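Local coordinates for protein (auracyanin) (Chloroflexus aurantiacus, PDB 1QHQ) that carries electrons as a type 1 blue copper protein, probably serving as a soluble electron acceptor for the membrane-bound alternative complex III, at residues A23-L28 / N51-H57; A27-A31 / H127-K133; A82-P86 / C122-G126. All blocks are in the same frame, centred on the assembly; numbering follows the deposited sequence.

Contact 1: A23-L28 / N51-H57. With CU (copper (II) ion), chain B.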
loop_
_atom_site.group_PDB
_atom_site.type_symbol
_atom_site.label_atom_id
_atom_site.label_comp_id
_atom_site.label_asym_id
_atom_site.label_seq_id
_atom_site.Cartn_x
_atom_site.Cartn_y
_atom_site.Cartn_z
ATOM N N ALA A 23 -0.714 -8.577 -7.313
ATOM C CA ALA A 23 0.193 -7.910 -8.282
ATOM C C ALA A 23 -0.161 -8.365 -9.679
ATOM O O ALA A 23 -0.731 -9.455 -9.874
ATOM C CB ALA A 23 1.628 -8.298 -7.928
ATOM N N ALA A 24 0.089 -7.500 -10.672
ATOM C CA ALA A 24 0.014 -8.044 -12.070
ATOM C C ALA A 24 1.160 -9.075 -12.174
ATOM O O ALA A 24 2.206 -8.867 -11.563
ATOM C CB ALA A 24 0.255 -6.913 -13.048
ATOM N N PRO A 25 0.929 -10.153 -12.876
ATOM C CA PRO A 25 1.920 -11.227 -12.967
ATOM C C PRO A 25 3.082 -10.851 -13.867
ATOM O O PRO A 25 4.212 -11.278 -13.591
ATOM C CB PRO A 25 1.134 -12.398 -13.500
ATOM C CG PRO A 25 0.055 -11.792 -14.325
ATOM C CD PRO A 25 -0.304 -10.479 -13.618
ATOM N N ASP A 26 2.842 -10.009 -14.858
ATOM C CA ASP A 26 3.866 -9.688 -15.861
ATOM C C ASP A 26 4.106 -8.207 -16.026
ATOM O O ASP A 26 4.722 -7.760 -17.023
ATOM C CB ASP A 26 3.431 -10.306 -17.215
ATOM C CG ASP A 26 3.474 -11.837 -17.132
ATOM O OD1 ASP A 26 4.545 -12.348 -16.730
ATOM O OD2 ASP A 26 2.423 -12.468 -17.308
ATOM N N ALA A 27 3.704 -7.382 -15.065
ATOM C CA ALA A 27 3.902 -5.939 -15.157
ATOM C C ALA A 27 4.182 -5.335 -13.813
ATOM O O ALA A 27 3.766 -5.917 -12.778
ATOM C CB ALA A 27 2.663 -5.269 -15.788
ATOM N N LEU A 28 4.738 -4.147 -13.738
ATOM C CA LEU A 28 4.881 -3.393 -12.512
ATOM C C LEU A 28 3.599 -2.604 -12.222
ATOM O O LEU A 28 3.462 -1.415 -12.434
ATOM C CB LEU A 28 6.097 -2.466 -12.595
ATOM C CG LEU A 28 7.407 -3.197 -13.002
ATOM C CD1 LEU A 28 8.538 -2.175 -13.039
ATOM C CD2 LEU A 28 7.729 -4.310 -12.034
ATOM N N ASN A 51 4.044 -13.171 -9.027
ATOM C CA ASN A 51 4.364 -12.533 -10.323
ATOM C C ASN A 51 5.454 -13.361 -11.021
ATOM O O ASN A 51 6.175 -14.087 -10.357
ATOM C CB ASN A 51 4.783 -11.097 -10.153
ATOM C CG ASN A 51 6.100 -10.831 -9.520
ATOM O OD1 ASN A 51 7.184 -11.010 -10.140
ATOM N ND2 ASN A 51 6.152 -10.367 -8.282
ATOM N N ASN A 52 5.508 -13.203 -12.325
ATOM C CA ASN A 52 6.484 -13.945 -13.140
ATOM C C ASN A 52 7.796 -13.229 -13.309
ATOM O O ASN A 52 8.682 -13.749 -14.041
ATOM C CB ASN A 52 5.819 -14.186 -14.519
ATOM C CG ASN A 52 4.569 -15.031 -14.370
ATOM O OD1 ASN A 52 4.590 -15.968 -13.548
ATOM N ND2 ASN A 52 3.541 -14.754 -15.141
ATOM N N LEU A 53 8.045 -12.111 -12.654
ATOM C CA LEU A 53 9.268 -11.339 -12.825
ATOM C C LEU A 53 10.289 -11.597 -11.762
ATOM O O LEU A 53 11.396 -11.022 -11.732
ATOM C CB LEU A 53 8.902 -9.815 -12.817
ATOM C CG LEU A 53 7.862 -9.410 -13.842
ATOM C CD1 LEU A 53 7.465 -7.941 -13.682
ATOM C CD2 LEU A 53 8.385 -9.649 -15.264
ATOM N N GLY A 54 9.864 -12.242 -10.641
ATOM C CA GLY A 54 10.758 -12.396 -9.502
ATOM C C GLY A 54 10.928 -11.108 -8.723
ATOM O O GLY A 54 11.857 -10.904 -7.952
ATOM N N VAL A 55 9.917 -10.199 -8.870
ATOM C CA VAL A 55 10.070 -8.864 -8.327
ATOM C C VAL A 55 9.289 -8.604 -7.039
ATOM O O VAL A 55 8.261 -9.230 -6.779
ATOM C CB VAL A 55 9.743 -7.786 -9.387
ATOM C CG1 VAL A 55 8.237 -7.620 -9.547
ATOM C CG2 VAL A 55 10.437 -6.481 -9.042
ATOM N N GLN A 56 9.833 -7.776 -6.200
ATOM C CA GLN A 56 9.247 -7.334 -4.951
ATOM C C GLN A 56 8.205 -6.237 -5.127
ATOM O O GLN A 56 8.320 -5.398 -5.997
ATOM C CB GLN A 56 10.345 -6.798 -4.034
ATOM C CG GLN A 56 11.292 -7.913 -3.572
ATOM C CD GLN A 56 12.589 -7.314 -3.051
ATOM O OE1 GLN A 56 13.362 -6.759 -3.864
ATOM N NE2 GLN A 56 12.810 -7.359 -1.772
ATOM N N HIS A 57 7.242 -6.207 -4.175
ATOM C CA HIS A 57 6.181 -5.212 -4.218
ATOM C C HIS A 57 5.558 -5.039 -2.810
ATOM O O HIS A 57 5.566 -5.941 -2.000
ATOM C CB HIS A 57 5.017 -5.676 -5.081
ATOM C CG HIS A 57 5.209 -5.829 -6.553
ATOM N ND1 HIS A 57 5.597 -4.768 -7.356
ATOM C CD2 HIS A 57 4.905 -6.843 -7.376
ATOM C CE1 HIS A 57 5.584 -5.164 -8.613
ATOM N NE2 HIS A 57 5.179 -6.425 -8.669
HETATM CU CU CU B . 6.016 -2.866 -6.823
HETATM O O HOH W 1 4.553 -7.849 -11.016
#
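The His57 imidazole lies against the 23-28 loop, and here the apolar, buried side of the contact packs closely. Its CD2 meets the methyl of Ala23 at 3.6 Å, while CE1 lies near Leu28 CD2, whose side chain crosses the ring at about a right angle. ND1 binds the copper ion at 2.0 Å. At the opposite end of the ring NE2 donates to a water in the ring plane, and that water donates in turn to Ala24 O and Ala27 O; the ring's rotation is therefore fixed from both ends, by metal and by water-linked backbone.

Toward solvent the packing gives way to polar bonds. Pro25 O accepts from Asn52 N at 2.6 Å, in the carbonyl plane and on a lone pair, with a nearly straight N-H of 164°. Beside it Asn52 ND2 reaches Asp26 OD1 on the syn side at 3.1 Å, with only a weak second bond to OD2, the carboxylate and amide being turned 35° apart. Leu53 CD1 touches Leu28 CD2 at 4.0 Å on this more open side.

Asn51 shapes the facing loop: its OD1 accepts from Leu53 N (an Asx turn) and from Val55 N, while its ND2 gives to Val55 O and to Asn49 OD1. An alanine here would remove these side-chain bonds, and is likely to leave the 51-55 turn freer to shift away from Pro25 O.

The two loops follow strands 17-22 and 42-49, neighbours in one sheet, and the latter strand supplies Phe47 and Asn49 against His57.

Contact 2: A27-A31 / H127-K133. With CU (copper (II) ion), chain B.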
loop_
_atom_site.group_PDB
_atom_site.type_symbol
_atom_site.label_atom_id
_atom_site.label_comp_id
_atom_site.label_asym_id
_atom_site.label_seq_id
_atom_site.Cartn_x
_atom_site.Cartn_y
_atom_site.Cartn_z
ATOM N N ALA A 27 3.704 -7.382 -15.065
ATOM C CA ALA A 27 3.902 -5.939 -15.157
ATOM C C ALA A 27 4.182 -5.335 -13.813
ATOM O O ALA A 27 3.766 -5.917 -12.778
ATOM C CB ALA A 27 2.663 -5.269 -15.788
ATOM N N LEU A 28 4.738 -4.147 -13.738
ATOM C CA LEU A 28 4.881 -3.393 -12.512
ATOM C C LEU A 28 3.599 -2.604 -12.222
ATOM O O LEU A 28 3.462 -1.415 -12.434
ATOM C CB LEU A 28 6.097 -2.466 -12.595
ATOM C CG LEU A 28 7.407 -3.197 -13.002
ATOM C CD1 LEU A 28 8.538 -2.175 -13.039
ATOM C CD2 LEU A 28 7.729 -4.310 -12.034
ATOM N N ALA A 29 2.589 -3.380 -11.764
ATOM C CA ALA A 29 1.271 -2.776 -11.533
ATOM C C ALA A 29 0.513 -3.670 -10.525
ATOM O O ALA A 29 0.810 -4.846 -10.394
ATOM C CB ALA A 29 0.477 -2.760 -12.824
ATOM N N PHE A 30 -0.495 -3.042 -9.924
ATOM C CA PHE A 30 -1.454 -3.866 -9.160
ATOM C C PHE A 30 -2.442 -4.439 -10.172
ATOM O O PHE A 30 -2.810 -3.760 -11.138
ATOM C CB PHE A 30 -2.195 -2.956 -8.172
ATOM C CG PHE A 30 -1.337 -2.414 -7.085
ATOM C CD1 PHE A 30 -0.857 -3.234 -6.058
ATOM C CD2 PHE A 30 -0.945 -1.077 -7.074
ATOM C CE1 PHE A 30 -0.030 -2.740 -5.096
ATOM C CE2 PHE A 30 -0.104 -0.579 -6.113
ATOM C CZ PHE A 30 0.352 -1.407 -5.075
ATOM N N ALA A 31 -3.030 -5.603 -9.848
ATOM C CA ALA A 31 -4.091 -6.141 -10.695
ATOM C C ALA A 31 -5.360 -5.306 -10.538
ATOM O O ALA A 31 -6.121 -5.120 -11.467
ATOM C CB ALA A 31 -4.353 -7.604 -10.381
ATOM N N HIS A 127 8.797 1.625 -9.087
ATOM C CA HIS A 127 7.485 1.121 -9.424
ATOM C C HIS A 127 6.407 2.194 -9.469
ATOM O O HIS A 127 5.589 2.173 -10.383
ATOM C CB HIS A 127 7.122 0.024 -8.376
ATOM C CG HIS A 127 7.956 -1.205 -8.599
ATOM N ND1 HIS A 127 7.586 -2.440 -8.040
ATOM C CD2 HIS A 127 9.073 -1.457 -9.299
ATOM C CE1 HIS A 127 8.461 -3.374 -8.433
ATOM N NE2 HIS A 127 9.334 -2.802 -9.180
ATOM N N TYR A 128 6.466 3.132 -8.529
ATOM C CA TYR A 128 5.479 4.236 -8.526
ATOM C C TYR A 128 5.606 5.095 -9.774
ATOM O O TYR A 128 4.646 5.222 -10.541
ATOM C CB TYR A 128 5.651 5.059 -7.250
ATOM C CG TYR A 128 4.828 6.345 -7.274
ATOM C CD1 TYR A 128 3.475 6.307 -7.535
ATOM C CD2 TYR A 128 5.471 7.573 -7.193
ATOM C CE1 TYR A 128 2.741 7.473 -7.683
ATOM C CE2 TYR A 128 4.746 8.755 -7.341
ATOM C CZ TYR A 128 3.391 8.688 -7.531
ATOM O OH TYR A 128 2.668 9.858 -7.722
ATOM N N LEU A 129 6.865 5.378 -10.162
ATOM C CA LEU A 129 7.061 6.128 -11.430
ATOM C C LEU A 129 6.700 5.311 -12.632
ATOM O O LEU A 129 6.197 5.864 -13.647
ATOM C CB LEU A 129 8.512 6.601 -11.542
ATOM C CG LEU A 129 8.987 7.612 -10.504
ATOM C CD1 LEU A 129 10.467 7.932 -10.733
ATOM C CD2 LEU A 129 8.153 8.876 -10.546
ATOM N N ALA A 130 6.786 3.980 -12.574
ATOM C CA ALA A 130 6.378 3.137 -13.655
ATOM C C ALA A 130 4.885 2.964 -13.784
ATOM O O ALA A 130 4.413 2.272 -14.690
ATOM C CB ALA A 130 7.100 1.804 -13.658
ATOM N N GLY A 131 4.113 3.528 -12.827
ATOM C CA GLY A 131 2.679 3.482 -12.870
ATOM C C GLY A 131 2.019 2.540 -11.853
ATOM O O GLY A 131 0.810 2.255 -12.034
ATOM N N MET A 132 2.778 1.960 -10.967
ATOM C CA MET A 132 2.205 0.993 -9.996
ATOM C C MET A 132 1.495 1.786 -8.878
ATOM O O MET A 132 2.055 2.126 -7.867
ATOM C CB MET A 132 3.269 0.099 -9.394
ATOM C CG MET A 132 2.562 -1.025 -8.534
ATOM S SD MET A 132 3.704 -2.452 -8.425
ATOM C CE MET A 132 2.662 -3.495 -7.334
ATOM N N LYS A 133 0.217 2.005 -9.179
ATOM C CA LYS A 133 -0.610 2.836 -8.262
ATOM C C LYS A 133 -2.063 2.446 -8.547
ATOM O O LYS A 133 -2.352 1.877 -9.569
ATOM C CB LYS A 133 -0.376 4.288 -8.508
ATOM C CG LYS A 133 -0.752 4.836 -9.879
ATOM C CD LYS A 133 -0.403 6.332 -9.875
ATOM C CE LYS A 133 -0.263 6.874 -11.290
ATOM N NZ LYS A 133 0.450 8.213 -11.218
HETATM CU CU CU B . 6.016 -2.866 -6.823
HETATM O O HOH W 2 2.834 0.085 -14.619
HETATM O O HOH W 3 -1.153 -0.396 -10.862
#
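With CG anti to the backbone N (chi1 -172°) and the chain extended beyond it, Met132 runs past Ala29 to the copper ion and to the ring of Phe30. Its CE sits over one face of that ring, 3.7 Å from the centroid and 17° off the normal. SD stands above the same face, 4.8 Å from the Phe30 ring centroid, a Met-aromatic contact, and CG touches Phe30 CE2. The two side chains cross at about a right angle. SD also lies 2.8 Å from the copper ion, so the thioether is placed between metal and aromatic ring, while the root of the side chain is met by Leu28 O, 3.4 Å from Met132 CB.

Leu28 closes the other end. Its CD2 lies over one face of the His127 imidazole in a CH-pi contact, 4.0 Å from the ring centroid, and CD1 reaches His127 CD2 and, farther out, the methyl of Ala130. His127 ND1 holds the metal at 2.0 Å.

Two waters complete the backbone joint: one donates to both Leu28 O and Ala130 O, the other accepts from Phe30 N and donates to Lys133 O. The buried Phe30 ring also meets Trp59 and Tyr120 edge-to-face.

Cys122, His127 and Met132 on the loop before strand 133-139, joined by His57 from an earlier loop, make the type 1 copper site of a cupredoxin.

Contact 3: A82-P86 / C122-G126. With CU (copper (II) ion), chain B.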
loop_
_atom_site.group_PDB
_atom_site.type_symbol
_atom_site.label_atom_id
_atom_site.label_comp_id
_atom_site.label_asym_id
_atom_site.label_seq_id
_atom_site.Cartn_x
_atom_site.Cartn_y
_atom_site.Cartn_z
ATOM N N ALA A 82 15.250 -1.411 5.090
ATOM C CA ALA A 82 13.955 -2.058 5.336
ATOM C C ALA A 82 13.315 -2.448 4.028
ATOM O O ALA A 82 12.096 -2.650 3.949
ATOM C CB ALA A 82 13.073 -1.114 6.142
ATOM N N LEU A 83 14.119 -2.523 2.955
ATOM C CA LEU A 83 13.599 -2.944 1.663
ATOM C C LEU A 83 12.490 -2.011 1.177
ATOM O O LEU A 83 11.658 -2.408 0.325
ATOM C CB LEU A 83 13.114 -4.384 1.715
ATOM C CG LEU A 83 14.242 -5.446 1.681
ATOM C CD1 LEU A 83 13.640 -6.835 1.819
ATOM C CD2 LEU A 83 14.972 -5.322 0.340
ATOM N N PHE A 84 12.713 -0.722 1.361
ATOM C CA PHE A 84 12.031 0.334 0.647
ATOM C C PHE A 84 10.567 0.482 1.040
ATOM O O PHE A 84 9.753 0.958 0.223
ATOM C CB PHE A 84 12.210 0.184 -0.867
ATOM C CG PHE A 84 13.669 0.148 -1.305
ATOM C CD1 PHE A 84 14.435 1.288 -1.304
ATOM C CD2 PHE A 84 14.235 -1.054 -1.695
ATOM C CE1 PHE A 84 15.771 1.250 -1.695
ATOM C CE2 PHE A 84 15.565 -1.105 -2.089
ATOM C CZ PHE A 84 16.313 0.054 -2.121
ATOM N N VAL A 85 10.215 0.080 2.255
ATOM C CA VAL A 85 8.873 0.436 2.776
ATOM C C VAL A 85 9.017 1.874 3.289
ATOM O O VAL A 85 10.140 2.323 3.552
ATOM C CB VAL A 85 8.451 -0.447 3.962
ATOM C CG1 VAL A 85 8.197 -1.881 3.503
ATOM C CG2 VAL A 85 9.492 -0.409 5.075
ATOM N N PRO A 86 7.929 2.595 3.418
ATOM C CA PRO A 86 7.983 3.897 4.096
ATOM C C PRO A 86 8.546 3.697 5.485
ATOM O O PRO A 86 8.235 2.709 6.160
ATOM C CB PRO A 86 6.494 4.293 4.183
ATOM C CG PRO A 86 5.845 3.542 3.078
ATOM C CD PRO A 86 6.562 2.190 3.042
ATOM N N CYS A 122 2.962 1.379 -4.875
ATOM C CA CYS A 122 4.025 0.492 -4.425
ATOM C C CYS A 122 5.283 1.381 -4.280
ATOM O O CYS A 122 5.478 2.232 -5.159
ATOM C CB CYS A 122 4.260 -0.613 -5.414
ATOM S SG CYS A 122 5.747 -1.602 -5.049
ATOM N N THR A 123 6.028 1.234 -3.223
ATOM C CA THR A 123 7.214 2.049 -3.025
ATOM C C THR A 123 8.523 1.354 -3.388
ATOM O O THR A 123 9.562 2.003 -3.179
ATOM C CB THR A 123 7.319 2.631 -1.623
ATOM O OG1 THR A 123 7.312 1.623 -0.613
ATOM C CG2 THR A 123 6.148 3.606 -1.413
ATOM N N PHE A 124 8.464 0.167 -3.958
ATOM C CA PHE A 124 9.797 -0.411 -4.388
ATOM C C PHE A 124 10.351 0.545 -5.454
ATOM O O PHE A 124 9.611 1.007 -6.294
ATOM C CB PHE A 124 9.535 -1.782 -4.999
ATOM C CG PHE A 124 10.871 -2.508 -5.112
ATOM C CD1 PHE A 124 11.448 -3.090 -4.019
ATOM C CD2 PHE A 124 11.555 -2.416 -6.322
ATOM C CE1 PHE A 124 12.700 -3.687 -4.127
ATOM C CE2 PHE A 124 12.809 -3.000 -6.422
ATOM C CZ PHE A 124 13.380 -3.624 -5.331
ATOM N N PRO A 125 11.634 0.856 -5.367
ATOM C CA PRO A 125 12.249 1.815 -6.291
ATOM C C PRO A 125 11.824 1.672 -7.716
ATOM O O PRO A 125 11.867 0.618 -8.329
ATOM C CB PRO A 125 13.750 1.516 -6.143
ATOM C CG PRO A 125 13.888 1.025 -4.756
ATOM C CD PRO A 125 12.605 0.260 -4.447
ATOM N N GLY A 126 11.329 2.803 -8.305
ATOM C CA GLY A 126 10.878 2.798 -9.662
ATOM C C GLY A 126 9.470 2.420 -9.962
ATOM O O GLY A 126 8.916 2.740 -11.027
HETATM CU CU CU B . 6.016 -2.866 -6.823
#
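Phe84 lays one ring face over Pro125, whose CG sits 3.4 Å from the ring centroid and almost on its normal, a centred CH-pi contact. The pyrrolidine belongs to the ligand loop of a cupredoxin, which leaves strand 116-121 at the copper ligand Cys122, and Phe84 belongs to the connection between helix 66-77 and strand 93-96. Pro125 CD touches Phe84 CG at 3.3 Å, which confirms how closely the two groups fit, and their side chains cross at about a right angle.

Phe124 adds a second aromatic partner. The edge of Phe84 points toward the face of Phe124 in a T-shaped pair, with centroids 5.5 Å apart and planes at 77°; the closest atoms are Phe84 CD2 and Phe124 CE1. The Phe124 ring also meets the ring of His127, so the aromatic packing extends from the 82-86 loop to a copper ligand.

Deeper in the contact the interaction is polar. Thr123 turns OG1 between its backbone N and carbonyl carbon (chi1 58°), and the hydroxyl donates to Phe84 O at 2.7 Å, approaching in the carbonyl plane. Pro86 CD lies near Thr123 OG1, and Thr123 and Pro86 both pack on helix 66-77 and strand 60-62.

Within the 122-126 loop, Cys122 SG binds the copper ion at 2.2 Å and accepts a hydrogen bond from Phe124 N at 3.4 Å, with an N-H...S angle of 164°.

How the contacts relate
From the N terminus, the loop after strand 17-22 takes part first in contact 1, which closes a short excursion through strands 34-38 and 42-49 and ends at His57. Contact 2 starts from the same loop, sharing Ala27 and Leu28, but spans most of the chain to reach 127-133. Contact 3 opens after helix 66-77 and closes at 122-126, wholly within that long span and in series with contact 1. Contacts 1 and 2 bring the 17-22 connection to both histidine-bearing loops; contact 3 joins the helix side to the cysteine end of strand 116-121. Their ligands converge on one copper ion, and a probable backbone hydrogen bond between Met132 O and Cys122 N joins contacts 2 and 3.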